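Local coordinates for protein SusD homolog (Bacteroides thetaiotaomicron VPI-5482, PDB 3IHV) that probably binds glycans at the outer membrane of the cell, as a surface protein of the SusD family working in carbohydrate capture, at residues G38-I43 against Q74-Q79; S57-F62 against T67-T72. One frame throughout, in Å; residues are numbered along the deposited sequence.

Contact 1 of 2, residues G38-I43 against Q74-Q79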
ATOM      1  N   GLY A  38       1.479   8.849   4.636  1.00  7.76           N
ATOM      2  CA  GLY A  38       1.203  10.137   4.044  1.00  7.51           C
ATOM      3  C   GLY A  38       1.937  10.307   2.711  1.00  8.19           C
ATOM      4  O   GLY A  38       1.459  11.046   1.835  1.00  7.07           O
ATOM      5  N   TYR A  39       3.063   9.593   2.541  1.00  7.33           N
ATOM      6  CA  TYR A  39       3.911   9.746   1.346  1.00  7.27           C
ATOM      7  C   TYR A  39       4.889   8.627   1.091  1.00  7.58           C
ATOM      8  O   TYR A  39       4.847   8.003   0.029  1.00  7.89           O
ATOM      9  CB  TYR A  39       4.623  11.107   1.445  1.00  7.00           C
ATOM     10  CG  TYR A  39       5.575  11.487   0.340  1.00  7.20           C
ATOM     11  CD1 TYR A  39       5.340  11.134  -0.974  1.00  7.97           C
ATOM     12  CD2 TYR A  39       6.613  12.352   0.601  1.00  8.50           C
ATOM     13  CE1 TYR A  39       6.218  11.530  -1.997  1.00 10.70           C
ATOM     14  CE2 TYR A  39       7.493  12.759  -0.416  1.00  9.76           C
ATOM     15  CZ  TYR A  39       7.294  12.309  -1.696  1.00  8.32           C
ATOM     16  OH  TYR A  39       8.149  12.723  -2.675  1.00  9.21           O
ATOM     17  N   TYR A  40       5.779   8.298   2.030  1.00  8.06           N
ATOM     18  CA  TYR A  40       6.819   7.339   1.659  1.00  7.96           C
ATOM     19  C   TYR A  40       6.346   5.901   1.449  1.00  7.85           C
ATOM     20  O   TYR A  40       6.651   5.273   0.431  1.00  8.96           O
ATOM     21  CB  TYR A  40       8.019   7.355   2.627  1.00  7.08           C
ATOM     22  CG  TYR A  40       8.694   8.697   2.885  1.00  8.83           C
ATOM     23  CD1 TYR A  40       8.482   9.805   2.099  1.00  7.64           C
ATOM     24  CD2 TYR A  40       9.649   8.795   3.881  1.00  7.72           C
ATOM     25  CE1 TYR A  40       9.145  11.012   2.371  1.00  9.82           C
ATOM     26  CE2 TYR A  40      10.264   9.962   4.179  1.00  8.44           C
ATOM     27  CZ  TYR A  40      10.024  11.080   3.421  1.00  9.02           C
ATOM     28  OH  TYR A  40      10.652  12.257   3.712  1.00  9.15           O
ATOM     29  N   LEU A  41       5.639   5.348   2.418  1.00  7.35           N
ATOM     30  CA  LEU A  41       5.168   3.972   2.307  1.00  7.48           C
ATOM     31  C   LEU A  41       3.965   3.804   1.381  1.00  8.08           C
ATOM     32  O   LEU A  41       3.658   2.669   0.999  1.00  8.41           O
ATOM     33  CB  LEU A  41       4.802   3.398   3.679  1.00  7.61           C
ATOM     34  CG  LEU A  41       5.964   3.145   4.638  1.00  7.84           C
ATOM     35  CD1 LEU A  41       5.389   2.612   5.992  1.00  7.08           C
ATOM     36  CD2 LEU A  41       7.030   2.179   4.083  1.00  7.71           C
ATOM     37  N   SER A  42       3.240   4.900   1.129  1.00  7.26           N
ATOM     38  CA  SER A  42       2.103   4.852   0.217  1.00  7.61           C
ATOM     39  C   SER A  42       2.569   5.041  -1.216  1.00  7.68           C
ATOM     40  O   SER A  42       2.259   4.214  -2.112  1.00  8.90           O
ATOM     41  CB  SER A  42       1.098   5.912   0.575  1.00  7.66           C
ATOM     42  OG  SER A  42       1.737   7.193   0.715  1.00  6.48           O
ATOM     43  N   ILE A  43       3.373   6.072  -1.432  1.00  6.01           N
ATOM     44  CA  ILE A  43       3.705   6.460  -2.802  1.00  7.07           C
ATOM     45  C   ILE A  43       5.161   6.313  -3.209  1.00  7.27           C
ATOM     46  O   ILE A  43       5.467   5.567  -4.123  1.00  8.17           O
ATOM     47  CB  ILE A  43       3.289   7.958  -3.030  1.00  8.05           C
ATOM     48  CG1 ILE A  43       1.782   8.156  -2.832  1.00  9.00           C
ATOM     49  CG2 ILE A  43       3.758   8.476  -4.420  1.00  7.15           C
ATOM     50  CD1 ILE A  43       1.370   9.643  -2.730  1.00  9.44           C
ATOM     51  N   GLN A  74      20.471   8.090   2.336  1.00  6.74           N
ATOM     52  CA  GLN A  74      19.258   8.772   1.861  1.00  7.48           C
ATOM     53  C   GLN A  74      18.342   9.011   3.053  1.00  8.03           C
ATOM     54  O   GLN A  74      17.941   8.068   3.744  1.00  8.66           O
ATOM     55  CB  GLN A  74      18.577   7.935   0.780  1.00  7.29           C
ATOM     56  CG  GLN A  74      17.530   8.710   0.045  1.00  7.45           C
ATOM     57  CD  GLN A  74      18.119   9.854  -0.779  1.00  8.55           C
ATOM     58  OE1 GLN A  74      19.193   9.715  -1.375  1.00  9.64           O
ATOM     59  NE2 GLN A  74      17.429  11.000  -0.789  1.00  8.47           N
ATOM     60  N   SER A  75      18.014  10.287   3.270  1.00  8.67           N
ATOM     61  CA  SER A  75      17.264  10.720   4.447  0.50  8.29           C
ATOM     62  C   SER A  75      15.910  10.052   4.619  1.00  7.65           C
ATOM     63  O   SER A  75      15.545   9.649   5.722  1.00  7.11           O
ATOM     64  CB  SER A  75      17.064  12.247   4.401  0.50  8.73           C
ATOM     65  OG  SER A  75      18.289  12.910   4.635  0.50 10.14           O
ATOM     66  N   GLU A  76      15.172   9.947   3.529  1.00  8.14           N
ATOM     67  CA  GLU A  76      13.830   9.394   3.589  1.00  7.86           C
ATOM     68  C   GLU A  76      13.801   7.964   4.108  1.00  8.11           C
ATOM     69  O   GLU A  76      12.876   7.587   4.836  1.00  7.11           O
ATOM     70  CB  GLU A  76      13.138   9.446   2.219  1.00  8.04           C
ATOM     71  CG  GLU A  76      12.889  10.852   1.673  1.00 10.32           C
ATOM     72  CD  GLU A  76      14.079  11.490   0.957  1.00 12.26           C
ATOM     73  OE1 GLU A  76      15.211  10.959   1.014  1.00 10.57           O
ATOM     74  OE2 GLU A  76      13.849  12.552   0.326  1.00 12.90           O
ATOM     75  N   VAL A  77      14.822   7.189   3.738  1.00  7.35           N
ATOM     76  CA  VAL A  77      14.951   5.819   4.155  1.00  8.46           C
ATOM     77  C   VAL A  77      15.127   5.768   5.672  1.00  7.60           C
ATOM     78  O   VAL A  77      14.425   5.020   6.358  1.00  8.39           O
ATOM     79  CB  VAL A  77      16.097   5.127   3.436  1.00  9.39           C
ATOM     80  CG1 VAL A  77      16.270   3.703   3.970  1.00  8.10           C
ATOM     81  CG2 VAL A  77      15.834   5.131   1.889  1.00  9.13           C
ATOM     82  N   GLN A  78      16.048   6.581   6.197  1.00  8.24           N
ATOM     83  CA  GLN A  78      16.235   6.654   7.642  0.50  7.93           C
ATOM     84  C   GLN A  78      14.945   7.107   8.339  1.00  7.98           C
ATOM     85  O   GLN A  78      14.600   6.594   9.422  1.00  8.16           O
ATOM     86  CB  GLN A  78      17.394   7.580   8.008  0.50  8.20           C
ATOM     87  CG  GLN A  78      17.765   7.562   9.514  0.50  8.45           C
ATOM     88  CD  GLN A  78      16.897   8.466  10.385  0.50  9.81           C
ATOM     89  OE1 GLN A  78      16.783   8.268  11.604  0.50 13.83           O
ATOM     90  NE2 GLN A  78      16.306   9.470   9.775  0.50 10.32           N
ATOM     91  N   GLN A  79      14.217   8.039   7.754  1.00  6.88           N
ATOM     92  CA  GLN A  79      12.999   8.526   8.392  1.00  7.50           C
ATOM     93  C   GLN A  79      11.911   7.452   8.529  1.00  7.03           C
ATOM     94  O   GLN A  79      11.210   7.391   9.541  1.00  6.68           O
ATOM     95  CB  GLN A  79      12.457   9.726   7.616  1.00  7.13           C
ATOM     96  CG  GLN A  79      13.343  10.971   7.762  1.00  9.11           C
ATOM     97  CD  GLN A  79      12.947  12.110   6.831  1.00 13.52           C
ATOM     98  OE1 GLN A  79      12.290  11.909   5.819  1.00 13.50           O
ATOM     99  NE2 GLN A  79      13.365  13.326   7.184  1.00 16.17           N
TER
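Tyr-40 reaches from the start of the short helix 40-44 to the N-terminal turns of helix 75-101, where Glu-76 lies over its ring and Gln-79 takes its hydroxyl, a helix-to-helix contact within the largely helical SusD fold that illustrates how one aromatic side chain can join two helix beginnings. The polar part is a single hydrogen bond: Tyr-40 OH donates to Gln-79 OE1 at 2.7 Å, with a C=O...donor angle of 162°. Gln-79 OE1 lies at the edge of the ring, in its plane, and the amide itself is nearly coplanar with the ring, 11° apart. The nonpolar part is a CH-pi contact, in which Glu-76 CB sits over one ring face, 3.9 Å from the centroid, while Glu-76 CG approaches Tyr-40 OH at 3.3 Å. A phenylalanine here would probably keep the CH-pi contact but leave the Gln-79 amide without its phenol donor and freer to turn. The Tyr-40 ring also meets that of Phe-45, just past its own short helix, and touches Ala-35 of helix 34-38. The carboxylate of Glu-76 is turned back toward the N-cap residue Gln-74: with the chain bent at chi2 (83°), Glu-76 OE1 accepts Gln-74 NE2 on its syn side at 2.9 Å.

Contact 2 of 2, residues S57-F62 against T67-T72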
ATOM      1  N   SER A  57      12.893  12.303 -17.113  1.00 14.99           N
ATOM      2  CA  SER A  57      13.754  11.363 -17.835  1.00 16.33           C
ATOM      3  C   SER A  57      14.951  10.883 -17.048  1.00 16.81           C
ATOM      4  O   SER A  57      15.601   9.894 -17.479  1.00 18.89           O
ATOM      5  CB  SER A  57      14.270  12.015 -19.126  1.00 16.51           C
ATOM      6  OG  SER A  57      14.988  13.189 -18.828  1.00 16.52           O
ATOM      7  N   GLY A  58      15.264  11.578 -15.948  1.00 15.46           N
ATOM      8  CA  GLY A  58      16.440  11.322 -15.149  1.00 15.87           C
ATOM      9  C   GLY A  58      16.182  11.016 -13.668  1.00 15.65           C
ATOM     10  O   GLY A  58      15.076  10.621 -13.295  1.00 15.79           O
ATOM     11  N   ASN A  59      17.201  11.213 -12.848  1.00 15.87           N
ATOM     12  CA  ASN A  59      17.147  10.825 -11.418  1.00 15.94           C
ATOM     13  C   ASN A  59      17.341  11.959 -10.435  1.00 15.72           C
ATOM     14  O   ASN A  59      17.621  11.727  -9.259  1.00 15.64           O
ATOM     15  CB  ASN A  59      18.197   9.743 -11.122  1.00 16.17           C
ATOM     16  CG  ASN A  59      19.639  10.282 -11.081  1.00 18.49           C
ATOM     17  OD1 ASN A  59      19.967  11.313 -11.705  1.00 17.05           O
ATOM     18  ND2 ASN A  59      20.505   9.586 -10.340  1.00 14.96           N
ATOM     19  N   GLU A  60      17.135  13.182 -10.900  1.00 15.11           N
ATOM     20  CA  GLU A  60      17.387  14.339 -10.100  1.00 14.91           C
ATOM     21  C   GLU A  60      16.327  14.604  -9.048  1.00 13.79           C
ATOM     22  O   GLU A  60      15.175  14.209  -9.197  1.00 11.97           O
ATOM     23  CB  GLU A  60      17.416  15.604 -10.990  1.00 16.05           C
ATOM     24  CG  GLU A  60      18.245  15.541 -12.285  1.00 17.85           C
ATOM     25  CD  GLU A  60      17.505  14.971 -13.527  1.00 21.90           C
ATOM     26  OE1 GLU A  60      16.406  14.378 -13.399  1.00 12.98           O
ATOM     27  OE2 GLU A  60      18.057  15.140 -14.664  1.00 26.15           O
ATOM     28  N   ASN A  61      16.727  15.288  -7.977  1.00 12.75           N
ATOM     29  CA  ASN A  61      15.799  15.735  -6.928  0.50 12.03           C
ATOM     30  C   ASN A  61      14.967  14.559  -6.387  1.00 12.11           C
ATOM     31  O   ASN A  61      15.541  13.522  -5.997  1.00 11.69           O
ATOM     32  CB  ASN A  61      14.891  16.913  -7.412  0.50 12.38           C
ATOM     33  CG  ASN A  61      15.671  18.162  -7.889  0.50 12.02           C
ATOM     34  OD1 ASN A  61      16.646  18.619  -7.271  0.50 11.79           O
ATOM     35  ND2 ASN A  61      15.178  18.758  -8.979  0.50 10.05           N
ATOM     36  N   PHE A  62      13.635  14.684  -6.323  1.00 10.87           N
ATOM     37  CA  PHE A  62      12.760  13.650  -5.803  1.00 10.56           C
ATOM     38  C   PHE A  62      12.782  12.348  -6.606  1.00  9.44           C
ATOM     39  O   PHE A  62      12.199  11.364  -6.176  1.00  9.39           O
ATOM     40  CB  PHE A  62      11.304  14.190  -5.703  1.00 11.72           C
ATOM     41  CG  PHE A  62      10.741  14.689  -7.019  1.00 11.26           C
ATOM     42  CD1 PHE A  62      10.216  13.801  -7.946  1.00 13.98           C
ATOM     43  CD2 PHE A  62      10.727  16.050  -7.313  1.00 16.42           C
ATOM     44  CE1 PHE A  62       9.684  14.235  -9.131  1.00 13.27           C
ATOM     45  CE2 PHE A  62      10.203  16.502  -8.532  1.00 17.10           C
ATOM     46  CZ  PHE A  62       9.666  15.582  -9.428  1.00 16.48           C
ATOM     47  N   THR A  67      14.088   5.920  -8.874  1.00  6.72           N
ATOM     48  CA  THR A  67      14.973   5.420  -9.922  1.00  6.64           C
ATOM     49  C   THR A  67      16.036   4.472  -9.388  1.00  6.80           C
ATOM     50  O   THR A  67      16.910   4.036 -10.145  1.00  6.79           O
ATOM     51  CB  THR A  67      15.684   6.580 -10.636  1.00  6.38           C
ATOM     52  OG1 THR A  67      16.424   7.362  -9.661  1.00  6.87           O
ATOM     53  CG2 THR A  67      14.621   7.461 -11.442  1.00  6.04           C
ATOM     54  N   ASN A  68      16.013   4.159  -8.085  1.00  6.67           N
ATOM     55  CA  ASN A  68      16.989   3.259  -7.500  1.00  6.33           C
ATOM     56  C   ASN A  68      18.428   3.714  -7.645  1.00  6.96           C
ATOM     57  O   ASN A  68      19.312   2.914  -7.881  1.00  6.03           O
ATOM     58  CB  ASN A  68      16.797   1.842  -8.038  1.00  7.29           C
ATOM     59  CG  ASN A  68      15.487   1.238  -7.604  1.00  7.29           C
ATOM     60  OD1 ASN A  68      14.984   1.569  -6.519  1.00  8.28           O
ATOM     61  ND2 ASN A  68      14.897   0.385  -8.448  1.00  6.39           N
ATOM     62  N   SER A  69      18.650   4.998  -7.429  1.00  6.55           N
ATOM     63  CA  SER A  69      19.971   5.594  -7.607  1.00  5.99           C
ATOM     64  C   SER A  69      20.453   6.304  -6.349  1.00  6.16           C
ATOM     65  O   SER A  69      21.362   7.147  -6.407  1.00  6.70           O
ATOM     66  CB  SER A  69      19.950   6.536  -8.815  1.00  6.22           C
ATOM     67  OG  SER A  69      19.023   7.598  -8.667  1.00  7.61           O
ATOM     68  N   PHE A  70      19.877   5.904  -5.219  1.00  6.77           N
ATOM     69  CA  PHE A  70      20.125   6.510  -3.911  1.00  7.15           C
ATOM     70  C   PHE A  70      21.159   5.769  -3.055  1.00  8.01           C
ATOM     71  O   PHE A  70      21.366   4.555  -3.237  1.00  7.62           O
ATOM     72  CB  PHE A  70      18.815   6.675  -3.118  1.00  7.68           C
ATOM     73  CG  PHE A  70      18.103   5.382  -2.800  1.00  8.26           C
ATOM     74  CD1 PHE A  70      17.267   4.771  -3.735  1.00  9.53           C
ATOM     75  CD2 PHE A  70      18.224   4.805  -1.518  1.00  6.51           C
ATOM     76  CE1 PHE A  70      16.592   3.610  -3.443  1.00  8.60           C
ATOM     77  CE2 PHE A  70      17.515   3.639  -1.203  1.00  7.59           C
ATOM     78  CZ  PHE A  70      16.717   3.029  -2.174  1.00  7.70           C
ATOM     79  N   PRO A  71      21.835   6.509  -2.163  1.00  7.36           N
ATOM     80  CA  PRO A  71      22.869   5.953  -1.278  1.00  7.83           C
ATOM     81  C   PRO A  71      22.294   5.486   0.065  1.00  7.03           C
ATOM     82  O   PRO A  71      21.142   5.745   0.371  1.00  6.74           O
ATOM     83  CB  PRO A  71      23.791   7.140  -1.078  1.00  7.46           C
ATOM     84  CG  PRO A  71      22.868   8.281  -1.037  1.00  7.48           C
ATOM     85  CD  PRO A  71      21.838   7.984  -2.098  1.00  7.51           C
ATOM     86  N   THR A  72      23.121   4.810   0.856  1.00  7.08           N
ATOM     87  CA  THR A  72      22.717   4.307   2.164  1.00  6.62           C
ATOM     88  C   THR A  72      22.334   5.421   3.155  1.00  6.56           C
ATOM     89  O   THR A  72      21.686   5.156   4.141  1.00  6.09           O
ATOM     90  CB  THR A  72      23.812   3.520   2.822  1.00  6.96           C
ATOM     91  OG1 THR A  72      24.960   4.386   2.986  1.00  5.33           O
ATOM     92  CG2 THR A  72      24.180   2.237   2.011  1.00  7.76           C
TER
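Asn-59 and Ser-69 face each other across a loop that doubles back between strand 52-54 and helix 75-101, and Thr-67 stands beside them. The Asn-59 amide presents its nitrogen to the serine hydroxyl: Asn-59 ND2 donates to Ser-69 OG at 3.0 Å, with an N-H...acceptor angle of 158° and the oxygen close to the amide plane. Behind the amide, Asn-59 CB lies against both hydroxyls, 3.3 Å from Thr-67 OG1 and 3.4 Å from Ser-69 OG. With chi1 of 61°, Ser-69 OG is set between its own backbone N and carbonyl carbon, a position from which it meets the amide and also lies 2.8 Å from Thr-67 OG1. The methyl of Thr-67 takes a different neighbour, Thr-67 CG2 resting 3.7 Å from Gly-58 O. Both hydroxyls also have hydrogen-bonding partners in the residues between the two segments, Thr-67 OG1 with the carbonyls of Arg-63 and Ile-64 and Ser-69 OG with that of Ile-64, while Tyr-507 of helix 504-507 touches Asn-59 and Ser-69. One amide-to-hydroxyl bond thus joins the segments, and because Ser-69 OG accepts it, the serine can still use its own proton toward a further oxygen, making this a neutral polar link without a salt bridge.

In the fold
From the N terminus, the chain first passes through residues 38-43, in and beside the short helix 40-44, runs along strand 52-54 and then enters the loop carrying residues 57-62 and 67-72. Contact 2 closes a small loop there, with four residues between its segments. Contact 1 closes the larger one when the chain reaches residues 74-79 at the start of helix 75-101, so contact 2 is nested inside it. Their centres lie about 14 Å apart, and they meet directly where Val-77 CG2 packs 3.8 Å from Phe-70 CE2. Phe-70 also meets Phe-516 and Trp-535, linking the loop before helix 75-101 with the C-terminal end of the chain.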